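Local structure of alpha-1,4-endofucoidanase (Mariniflexile fucanivorans, 6DLH) at residues Y147-N152 / F225-N230; Q363-T368 / E406-Y411; E706-F711 / T721-I726. The protein hydrolyses alpha-1,4 linkages within fucoidan as a calcium-binding endo-acting enzyme of glycoside hydrolase family 107 that uses a retaining mechanism. All coordinates share one frame; numbering follows the deposited sequence.

Contact 1 (Y147-N152 / F225-N230)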
loop_
_atom_site.group_PDB
_atom_site.type_symbol
_atom_site.label_atom_id
_atom_site.label_comp_id
_atom_site.label_asym_id
_atom_site.label_seq_id
_atom_site.Cartn_x
_atom_site.Cartn_y
_atom_site.Cartn_z
ATOM N N TYR A 147 -7.993 0.984 -6.239
ATOM C CA TYR A 147 -7.590 1.788 -7.378
ATOM C C TYR A 147 -6.759 0.955 -8.349
ATOM O O TYR A 147 -5.786 0.318 -7.952
ATOM C CB TYR A 147 -6.757 2.990 -6.931
ATOM C CG TYR A 147 -6.179 3.782 -8.077
ATOM C CD1 TYR A 147 -5.020 3.374 -8.729
ATOM C CD2 TYR A 147 -6.800 4.941 -8.521
ATOM C CE1 TYR A 147 -4.496 4.092 -9.792
ATOM C CE2 TYR A 147 -6.282 5.678 -9.573
ATOM C CZ TYR A 147 -5.128 5.253 -10.210
ATOM O OH TYR A 147 -4.632 5.992 -11.245
ATOM N N VAL A 148 -7.142 1.009 -9.632
ATOM C CA VAL A 148 -6.405 0.378 -10.715
ATOM C C VAL A 148 -6.303 1.381 -11.857
ATOM O O VAL A 148 -7.309 1.929 -12.291
ATOM C CB VAL A 148 -7.072 -0.931 -11.187
ATOM C CG1 VAL A 148 -6.444 -1.444 -12.478
ATOM C CG2 VAL A 148 -7.041 -2.014 -10.113
ATOM N N ASN A 149 -5.077 1.643 -12.310
ATOM C CA ASN A 149 -4.909 2.452 -13.500
ATOM C C ASN A 149 -5.148 1.552 -14.708
ATOM O O ASN A 149 -4.639 0.433 -14.761
ATOM C CB ASN A 149 -3.569 3.185 -13.521
ATOM C CG ASN A 149 -3.478 4.159 -14.673
ATOM O OD1 ASN A 149 -3.211 3.755 -15.804
ATOM N ND2 ASN A 149 -3.715 5.434 -14.403
ATOM N N SER A 150 -5.942 2.054 -15.658
ATOM C CA SER A 150 -6.470 1.254 -16.751
ATOM C C SER A 150 -5.362 0.783 -17.692
ATOM O O SER A 150 -5.509 -0.264 -18.316
ATOM C CB SER A 150 -7.550 2.003 -17.494
ATOM O OG SER A 150 -8.729 2.102 -16.704
ATOM N N TYR A 151 -4.268 1.554 -17.775
ATOM C CA TYR A 151 -3.130 1.257 -18.633
ATOM C C TYR A 151 -2.363 0.046 -18.107
ATOM O O TYR A 151 -1.622 -0.579 -18.861
ATOM C CB TYR A 151 -2.176 2.451 -18.740
ATOM C CG TYR A 151 -2.531 3.463 -19.800
ATOM C CD1 TYR A 151 -2.108 3.311 -21.115
ATOM C CD2 TYR A 151 -3.292 4.580 -19.492
ATOM C CE1 TYR A 151 -2.439 4.240 -22.094
ATOM C CE2 TYR A 151 -3.627 5.519 -20.458
ATOM C CZ TYR A 151 -3.204 5.348 -21.766
ATOM O OH TYR A 151 -3.539 6.279 -22.711
ATOM N N ASN A 152 -2.516 -0.239 -16.806
ATOM C CA ASN A 152 -2.011 -1.443 -16.163
ATOM C C ASN A 152 -0.558 -1.694 -16.574
ATOM O O ASN A 152 0.273 -0.796 -16.455
ATOM C CB ASN A 152 -3.017 -2.594 -16.275
ATOM C CG ASN A 152 -3.218 -3.090 -17.692
ATOM O OD1 ASN A 152 -2.411 -3.869 -18.204
ATOM N ND2 ASN A 152 -4.291 -2.651 -18.332
ATOM N N PHE A 225 -11.421 2.523 -11.781
ATOM C CA PHE A 225 -10.450 2.386 -12.858
ATOM C C PHE A 225 -10.164 3.746 -13.481
ATOM O O PHE A 225 -11.022 4.330 -14.136
ATOM C CB PHE A 225 -10.953 1.395 -13.916
ATOM C CG PHE A 225 -11.092 -0.021 -13.417
ATOM C CD1 PHE A 225 -9.984 -0.856 -13.338
ATOM C CD2 PHE A 225 -12.324 -0.516 -13.016
ATOM C CE1 PHE A 225 -10.105 -2.156 -12.863
ATOM C CE2 PHE A 225 -12.444 -1.813 -12.535
ATOM C CZ PHE A 225 -11.335 -2.629 -12.462
ATOM N N ASP A 226 -8.929 4.215 -13.297
ATOM C CA ASP A 226 -8.484 5.514 -13.764
ATOM C C ASP A 226 -8.033 5.402 -15.219
ATOM O O ASP A 226 -7.750 4.304 -15.694
ATOM C CB ASP A 226 -7.337 6.009 -12.880
ATOM C CG ASP A 226 -7.101 7.508 -12.903
ATOM O OD1 ASP A 226 -7.898 8.225 -13.543
ATOM O OD2 ASP A 226 -6.118 7.948 -12.263
ATOM N N SER A 227 -7.971 6.550 -15.912
ATOM C CA SER A 227 -7.413 6.652 -17.253
ATOM C C SER A 227 -8.147 5.740 -18.232
ATOM O O SER A 227 -7.568 5.320 -19.230
ATOM C CB SER A 227 -5.933 6.361 -17.245
ATOM O OG SER A 227 -5.235 7.346 -16.504
ATOM N N ALA A 228 -9.425 5.469 -17.940
ATOM C CA ALA A 228 -10.241 4.497 -18.652
ATOM C C ALA A 228 -10.567 4.973 -20.070
ATOM O O ALA A 228 -10.463 4.196 -21.010
ATOM C CB ALA A 228 -11.483 4.188 -17.851
ATOM N N ASP A 229 -10.947 6.244 -20.235
ATOM C CA ASP A 229 -11.253 6.738 -21.569
ATOM C C ASP A 229 -9.971 6.909 -22.383
ATOM O O ASP A 229 -10.003 6.779 -23.604
ATOM C CB ASP A 229 -12.147 7.984 -21.566
ATOM C CG ASP A 229 -11.549 9.191 -20.865
ATOM O OD1 ASP A 229 -10.460 9.057 -20.275
ATOM O OD2 ASP A 229 -12.184 10.263 -20.912
ATOM N N ASN A 230 -8.851 7.196 -21.704
ATOM C CA ASN A 230 -7.571 7.372 -22.377
ATOM C C ASN A 230 -7.214 6.120 -23.182
ATOM O O ASN A 230 -6.734 6.229 -24.309
ATOM C CB ASN A 230 -6.427 7.689 -21.409
ATOM C CG ASN A 230 -6.626 8.952 -20.596
ATOM O OD1 ASN A 230 -7.487 9.014 -19.722
ATOM N ND2 ASN A 230 -5.803 9.954 -20.850
#

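Contact 2 (Q363-T368 / E406-Y411)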
loop_
_atom_site.group_PDB
_atom_site.type_symbol
_atom_site.label_atom_id
_atom_site.label_comp_id
_atom_site.label_asym_id
_atom_site.label_seq_id
_atom_site.Cartn_x
_atom_site.Cartn_y
_atom_site.Cartn_z
ATOM N N GLN A 363 -15.208 25.047 5.331
ATOM C CA GLN A 363 -15.538 24.632 3.975
ATOM C C GLN A 363 -15.470 23.107 3.866
ATOM O O GLN A 363 -16.338 22.501 3.245
ATOM C CB GLN A 363 -14.613 25.303 2.953
ATOM C CG GLN A 363 -14.966 26.757 2.654
ATOM C CD GLN A 363 -13.821 27.461 1.964
ATOM O OE1 GLN A 363 -12.716 26.929 1.863
ATOM N NE2 GLN A 363 -14.070 28.673 1.486
ATOM N N PHE A 364 -14.456 22.491 4.494
ATOM C CA PHE A 364 -14.282 21.049 4.409
ATOM C C PHE A 364 -15.517 20.320 4.935
ATOM O O PHE A 364 -16.019 19.405 4.283
ATOM C CB PHE A 364 -13.028 20.585 5.149
ATOM C CG PHE A 364 -12.681 19.147 4.857
ATOM C CD1 PHE A 364 -11.921 18.814 3.745
ATOM C CD2 PHE A 364 -13.143 18.122 5.673
ATOM C CE1 PHE A 364 -11.623 17.485 3.457
ATOM C CE2 PHE A 364 -12.852 16.794 5.383
ATOM C CZ PHE A 364 -12.086 16.478 4.275
ATOM N N VAL A 365 -16.000 20.751 6.108
ATOM C CA VAL A 365 -17.152 20.159 6.771
ATOM C C VAL A 365 -18.397 20.360 5.907
ATOM O O VAL A 365 -19.201 19.438 5.747
ATOM C CB VAL A 365 -17.323 20.733 8.194
ATOM C CG1 VAL A 365 -18.579 20.218 8.870
ATOM C CG2 VAL A 365 -16.101 20.436 9.065
ATOM N N GLU A 366 -18.543 21.569 5.347
ATOM C CA GLU A 366 -19.704 21.916 4.538
ATOM C C GLU A 366 -19.731 21.089 3.247
ATOM O O GLU A 366 -20.776 20.518 2.920
ATOM C CB GLU A 366 -19.770 23.426 4.291
ATOM C CG GLU A 366 -20.987 23.864 3.478
ATOM C CD GLU A 366 -20.841 23.749 1.964
ATOM O OE1 GLU A 366 -21.755 23.203 1.307
ATOM O OE2 GLU A 366 -19.813 24.210 1.443
ATOM N N TRP A 367 -18.598 21.020 2.525
ATOM C CA TRP A 367 -18.543 20.265 1.276
ATOM C C TRP A 367 -18.934 18.815 1.556
ATOM O O TRP A 367 -19.783 18.249 0.860
ATOM C CB TRP A 367 -17.153 20.317 0.614
ATOM C CG TRP A 367 -16.787 21.569 -0.129
ATOM C CD1 TRP A 367 -16.910 22.861 0.301
ATOM C CD2 TRP A 367 -16.160 21.645 -1.426
ATOM N NE1 TRP A 367 -16.431 23.732 -0.642
ATOM C CE2 TRP A 367 -15.949 23.013 -1.708
ATOM C CE3 TRP A 367 -15.766 20.696 -2.378
ATOM C CZ2 TRP A 367 -15.364 23.448 -2.899
ATOM C CZ3 TRP A 367 -15.186 21.124 -3.553
ATOM C CH2 TRP A 367 -14.991 22.486 -3.808
ATOM N N THR A 368 -18.308 18.230 2.589
ATOM C CA THR A 368 -18.531 16.830 2.913
ATOM C C THR A 368 -20.008 16.606 3.230
ATOM O O THR A 368 -20.641 15.718 2.656
ATOM C CB THR A 368 -17.575 16.345 4.012
ATOM O OG1 THR A 368 -16.234 16.525 3.558
ATOM C CG2 THR A 368 -17.769 14.887 4.362
ATOM N N GLU A 406 -11.649 15.127 11.796
ATOM C CA GLU A 406 -12.203 15.077 13.141
ATOM C C GLU A 406 -13.368 16.058 13.283
ATOM O O GLU A 406 -14.408 15.702 13.832
ATOM C CB GLU A 406 -11.116 15.308 14.192
ATOM C CG GLU A 406 -10.206 14.109 14.408
ATOM C CD GLU A 406 -10.790 12.918 15.150
ATOM O OE1 GLU A 406 -11.999 12.940 15.466
ATOM O OE2 GLU A 406 -10.028 11.968 15.419
ATOM N N LEU A 407 -13.194 17.297 12.794
ATOM C CA LEU A 407 -14.277 18.270 12.830
ATOM C C LEU A 407 -15.480 17.724 12.059
ATOM O O LEU A 407 -16.603 17.777 12.545
ATOM C CB LEU A 407 -13.796 19.613 12.261
ATOM C CG LEU A 407 -12.743 20.338 13.106
ATOM C CD1 LEU A 407 -12.153 21.528 12.363
ATOM C CD2 LEU A 407 -13.312 20.768 14.456
ATOM N N THR A 408 -15.228 17.183 10.861
ATOM C CA THR A 408 -16.248 16.518 10.065
ATOM C C THR A 408 -16.952 15.425 10.872
ATOM O O THR A 408 -18.177 15.308 10.816
ATOM C CB THR A 408 -15.648 15.951 8.771
ATOM O OG1 THR A 408 -15.075 17.034 8.036
ATOM C CG2 THR A 408 -16.662 15.227 7.912
ATOM N N ASP A 409 -16.171 14.612 11.598
ATOM C CA ASP A 409 -16.721 13.481 12.333
ATOM C C ASP A 409 -17.713 13.982 13.380
ATOM O O ASP A 409 -18.807 13.443 13.488
ATOM C CB ASP A 409 -15.619 12.587 12.918
ATOM C CG ASP A 409 -16.073 11.182 13.306
ATOM O OD1 ASP A 409 -16.607 10.466 12.439
ATOM O OD2 ASP A 409 -15.856 10.797 14.463
ATOM N N THR A 410 -17.339 15.040 14.115
ATOM C CA THR A 410 -18.198 15.614 15.140
ATOM C C THR A 410 -19.535 16.007 14.516
ATOM O O THR A 410 -20.596 15.680 15.043
ATOM C CB THR A 410 -17.523 16.801 15.841
ATOM O OG1 THR A 410 -16.348 16.313 16.481
ATOM C CG2 THR A 410 -18.402 17.474 16.872
ATOM N N TYR A 411 -19.470 16.697 13.372
ATOM C CA TYR A 411 -20.677 17.094 12.668
ATOM C C TYR A 411 -21.527 15.881 12.281
ATOM O O TYR A 411 -22.722 15.860 12.558
ATOM C CB TYR A 411 -20.347 17.967 11.455
ATOM C CG TYR A 411 -21.577 18.465 10.742
ATOM C CD1 TYR A 411 -22.220 17.671 9.804
ATOM C CD2 TYR A 411 -22.129 19.706 11.040
ATOM C CE1 TYR A 411 -23.372 18.094 9.168
ATOM C CE2 TYR A 411 -23.275 20.152 10.398
ATOM C CZ TYR A 411 -23.899 19.337 9.467
ATOM O OH TYR A 411 -25.018 19.754 8.807
#

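Contact 3 (E706-F711 / T721-I726)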
loop_
_atom_site.group_PDB
_atom_site.type_symbol
_atom_site.label_atom_id
_atom_site.label_comp_id
_atom_site.label_asym_id
_atom_site.label_seq_id
_atom_site.Cartn_x
_atom_site.Cartn_y
_atom_site.Cartn_z
ATOM N N GLU A 706 45.496 13.774 -18.603
ATOM C CA GLU A 706 45.403 12.670 -17.662
ATOM C C GLU A 706 46.321 12.914 -16.463
ATOM O O GLU A 706 47.541 12.876 -16.589
ATOM C CB GLU A 706 45.710 11.344 -18.371
ATOM C CG GLU A 706 44.779 11.028 -19.545
ATOM C CD GLU A 706 43.336 10.698 -19.185
ATOM O OE1 GLU A 706 43.062 10.482 -17.986
ATOM O OE2 GLU A 706 42.485 10.654 -20.101
ATOM N N ASN A 707 45.715 13.142 -15.297
ATOM C CA ASN A 707 46.424 13.417 -14.057
ATOM C C ASN A 707 46.473 12.143 -13.222
ATOM O O ASN A 707 45.435 11.663 -12.768
ATOM C CB ASN A 707 45.743 14.527 -13.250
ATOM C CG ASN A 707 45.936 15.915 -13.826
ATOM O OD1 ASN A 707 46.348 16.824 -13.107
ATOM N ND2 ASN A 707 45.653 16.091 -15.111
ATOM N N SER A 708 47.689 11.619 -13.010
ATOM C CA SER A 708 47.861 10.342 -12.341
ATOM C C SER A 708 48.224 10.551 -10.871
ATOM O O SER A 708 49.090 11.362 -10.543
ATOM C CB SER A 708 48.866 9.493 -13.073
ATOM O OG SER A 708 49.059 8.253 -12.410
ATOM N N PHE A 709 47.542 9.811 -9.992
ATOM C CA PHE A 709 47.751 9.905 -8.555
ATOM C C PHE A 709 47.899 8.505 -7.970
ATOM O O PHE A 709 47.466 7.527 -8.575
ATOM C CB PHE A 709 46.566 10.597 -7.873
ATOM C CG PHE A 709 46.245 11.979 -8.383
ATOM C CD1 PHE A 709 45.462 12.155 -9.519
ATOM C CD2 PHE A 709 46.720 13.106 -7.728
ATOM C CE1 PHE A 709 45.168 13.426 -9.988
ATOM C CE2 PHE A 709 46.426 14.377 -8.201
ATOM C CZ PHE A 709 45.650 14.534 -9.327
ATOM N N THR A 710 48.507 8.414 -6.784
ATOM C CA THR A 710 48.572 7.139 -6.090
ATOM C C THR A 710 48.096 7.336 -4.651
ATOM O O THR A 710 48.392 8.355 -4.025
ATOM C CB THR A 710 49.955 6.475 -6.231
ATOM O OG1 THR A 710 50.905 7.185 -5.433
ATOM C CG2 THR A 710 50.444 6.398 -7.663
ATOM N N PHE A 711 47.352 6.351 -4.142
ATOM C CA PHE A 711 46.777 6.438 -2.811
ATOM C C PHE A 711 47.017 5.130 -2.066
ATOM O O PHE A 711 46.988 4.053 -2.654
ATOM C CB PHE A 711 45.289 6.813 -2.876
ATOM C CG PHE A 711 45.014 8.255 -3.240
ATOM C CD1 PHE A 711 44.871 8.643 -4.565
ATOM C CD2 PHE A 711 44.912 9.232 -2.257
ATOM C CE1 PHE A 711 44.623 9.967 -4.898
ATOM C CE2 PHE A 711 44.668 10.559 -2.592
ATOM C CZ PHE A 711 44.528 10.925 -3.914
ATOM N N THR A 721 48.278 -0.059 -2.397
ATOM C CA THR A 721 48.181 1.208 -3.107
ATOM C C THR A 721 47.432 0.999 -4.416
ATOM O O THR A 721 47.459 -0.091 -4.984
ATOM C CB THR A 721 49.547 1.863 -3.374
ATOM O OG1 THR A 721 50.212 1.196 -4.453
ATOM C CG2 THR A 721 50.431 1.963 -2.148
ATOM N N ALA A 722 46.777 2.069 -4.876
ATOM C CA ALA A 722 46.078 2.085 -6.148
ATOM C C ALA A 722 46.407 3.383 -6.878
ATOM O O ALA A 722 46.864 4.349 -6.260
ATOM C CB ALA A 722 44.591 1.944 -5.909
ATOM N N GLU A 723 46.170 3.383 -8.196
ATOM C CA GLU A 723 46.269 4.579 -9.018
ATOM C C GLU A 723 44.871 5.167 -9.245
ATOM O O GLU A 723 43.921 4.435 -9.532
ATOM C CB GLU A 723 46.941 4.235 -10.347
ATOM C CG GLU A 723 46.969 5.394 -11.324
ATOM C CD GLU A 723 47.499 5.074 -12.710
ATOM O OE1 GLU A 723 48.116 4.012 -12.873
ATOM O OE2 GLU A 723 47.289 5.892 -13.626
ATOM N N ILE A 724 44.763 6.498 -9.112
ATOM C CA ILE A 724 43.579 7.261 -9.486
ATOM C C ILE A 724 43.937 8.161 -10.671
ATOM O O ILE A 724 44.911 8.905 -10.611
ATOM C CB ILE A 724 43.043 8.069 -8.281
ATOM C CG1 ILE A 724 42.256 7.202 -7.290
ATOM C CG2 ILE A 724 42.203 9.251 -8.747
ATOM C CD1 ILE A 724 43.092 6.265 -6.449
ATOM N N LEU A 725 43.128 8.092 -11.736
ATOM C CA LEU A 725 43.387 8.762 -13.003
ATOM C C LEU A 725 42.205 9.673 -13.341
ATOM O O LEU A 725 41.089 9.198 -13.550
ATOM C CB LEU A 725 43.579 7.673 -14.066
ATOM C CG LEU A 725 43.731 8.131 -15.519
ATOM C CD1 LEU A 725 45.130 8.675 -15.772
ATOM C CD2 LEU A 725 43.445 6.982 -16.477
ATOM N N ILE A 726 42.460 10.989 -13.372
ATOM C CA ILE A 726 41.462 11.997 -13.705
ATOM C C ILE A 726 41.939 12.771 -14.930
ATOM O O ILE A 726 43.015 13.368 -14.910
ATOM C CB ILE A 726 41.214 12.966 -12.529
ATOM C CG1 ILE A 726 40.666 12.263 -11.287
ATOM C CG2 ILE A 726 40.311 14.112 -12.964
ATOM C CD1 ILE A 726 40.842 13.054 -10.009
#

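Contact 1 (Y147-N152 / F225-N230)
V148 and N149 pair in parallel register with F225 and D226 where strands 143-149 and 222-226, neighbours in the parallel sheet of the N-terminal, probably catalytic, domain, reach their C-terminal ends; the sheet is consistent with the barrel-like fold of GH29 relatives. D226 N donates to V148 O at 3.0 Å. Both strands end at the N149-D226 pair, and just past it S150 grips D226 O twice, with its backbone N at 2.9 Å and its OG at 2.6 Å, from opposite faces of the carbonyl plane. With its CG anti to the backbone N (chi1 174°), Y147 brings its hydroxyl to the D226 carboxylate, where OH donates to OD2 at 2.7 Å; the oxygen uses its anti lone pair and lies at the ring edge, in plane. N270 bonds the other oxygen, OD1. N149 ND2 reaches S227 OG at 3.2 Å, the hydroxyl lying out of the amide plane, and gives a weak bond to Y147 OH, while OD1 accepts from Y151 N at 3.1 Å in an Asx turn. R156 also bonds S227 OG. On the other face V148 CB packs 3.6 Å from F225 CD1, the two side chains pointing the same way. The D226 carboxylate, near a bound ethanediol, therefore has each oxygen bonded by a different residue, which limits its rotation, while the paired donors of S150 hold the D226 carbonyl at the strand end.

Contact 2 (Q363-T368 / E406-Y411)
V365 and T408 mark the closest backbone approach of two helices whose local axes pass 9.1 Å apart at a crossing angle of -49°. Their side chains pass one another head to foot. V365 has CG1 anti to its own backbone N (chi1 175°), which spreads the two methyls along the neighbouring helix: CG1 meets Y411 CB at 3.9 Å, and CG2 lies 4.0 Å from L407 CB. T408 turns its hydroxyl and methyl to different partners. OG1 stands at the edge of the F364 ring, in its plane and 3.2 Å from CD2, while hydrogen-bonded to the carbonyl of Q404 one turn back in its own helix. The methyl CG2 meets T368 CG2 at 3.7 Å, the two side chains roughly perpendicular. T368 sends OG1 back to F364 O at 3.0 Å (chi1 -59°), leaving CG2 to face T408. The same OG1 lies over one face of the F364 ring, offset toward its rim, and is also bonded by W380 NE1. No hydrogen bond joins the two segments, so the contact rests on V365 and threonine methyls, the CB groups they meet and a hydroxyl at a ring edge. Around it, the indole of W380, just beyond strand 377-379, meets the F364 ring; W367 faces helix 307-321, where it bonds Y309; and D409 bonds T77, a calcium ligand, linking helix 399-415 to that site.

Contact 3 (E706-F711 / T721-I726)
Both S708 and E723 hold their first side-chain bond trans to the main-chain N (chi1 179° and 175°), and E723 then runs on extended, bringing its OE2 diagonally across the strands to S708 OG for a weak hydrogen bond of 3.2 Å. On the way E723 CG passes 3.5 Å from F709 O. Replacing E723 with an alanine would probably leave S708 OG without this partner and uncover part of the strand beside F709 O. The two strands form an antiparallel hairpin of a putative Ig domain. Three hydrogen-bonded pairs, N707 with I726, F709 with I724 and F711 with A722, each make two backbone bonds, among them N707 N to I726 O at 2.7 Å and I724 N to F709 O at 2.9 Å. The face of N707, F709, F711, A722, I724 and I726 is buried. There I724 bends at chi2 (73°) and its CD1 comes to 3.5 Å from F711 CD1, the side chains nearly square to each other. F709 sets its ring edge against I724 O and brings CE1 within 4.3 Å of I726 CD1. W682 and D703 bond the N707 amide on this face. At one end E706 lays OE1 3.5 Å from L725 CG. Cohesion thus comes from six backbone bonds and an aromatic-aliphatic layer on the buried face, with the weak S708-E723 bond a minor addition on the other.

How the contacts relate
The three contacts follow one another along the chain without overlap, each closing before the next opens. Contacts 1 and 2 belong to the N-terminal, probably catalytic, part, their centres about 30 Å apart and their nearest atoms about 18 Å apart. Contact 1 joins two strands within the parallel sheet, whereas contact 2 joins helices 361-372 and 399-415, which flank strand 377-379 of that same sheet in sequence. Contact 3 lies about 54 Å from contact 1 and about 66 Å from contact 2, centre to centre, in the third of the Ig-like regions that follow. The chain thus combines a hydrolase part with Ig-like regions, the last of them far from contacts 1 and 2, and each contact joins elements within one part.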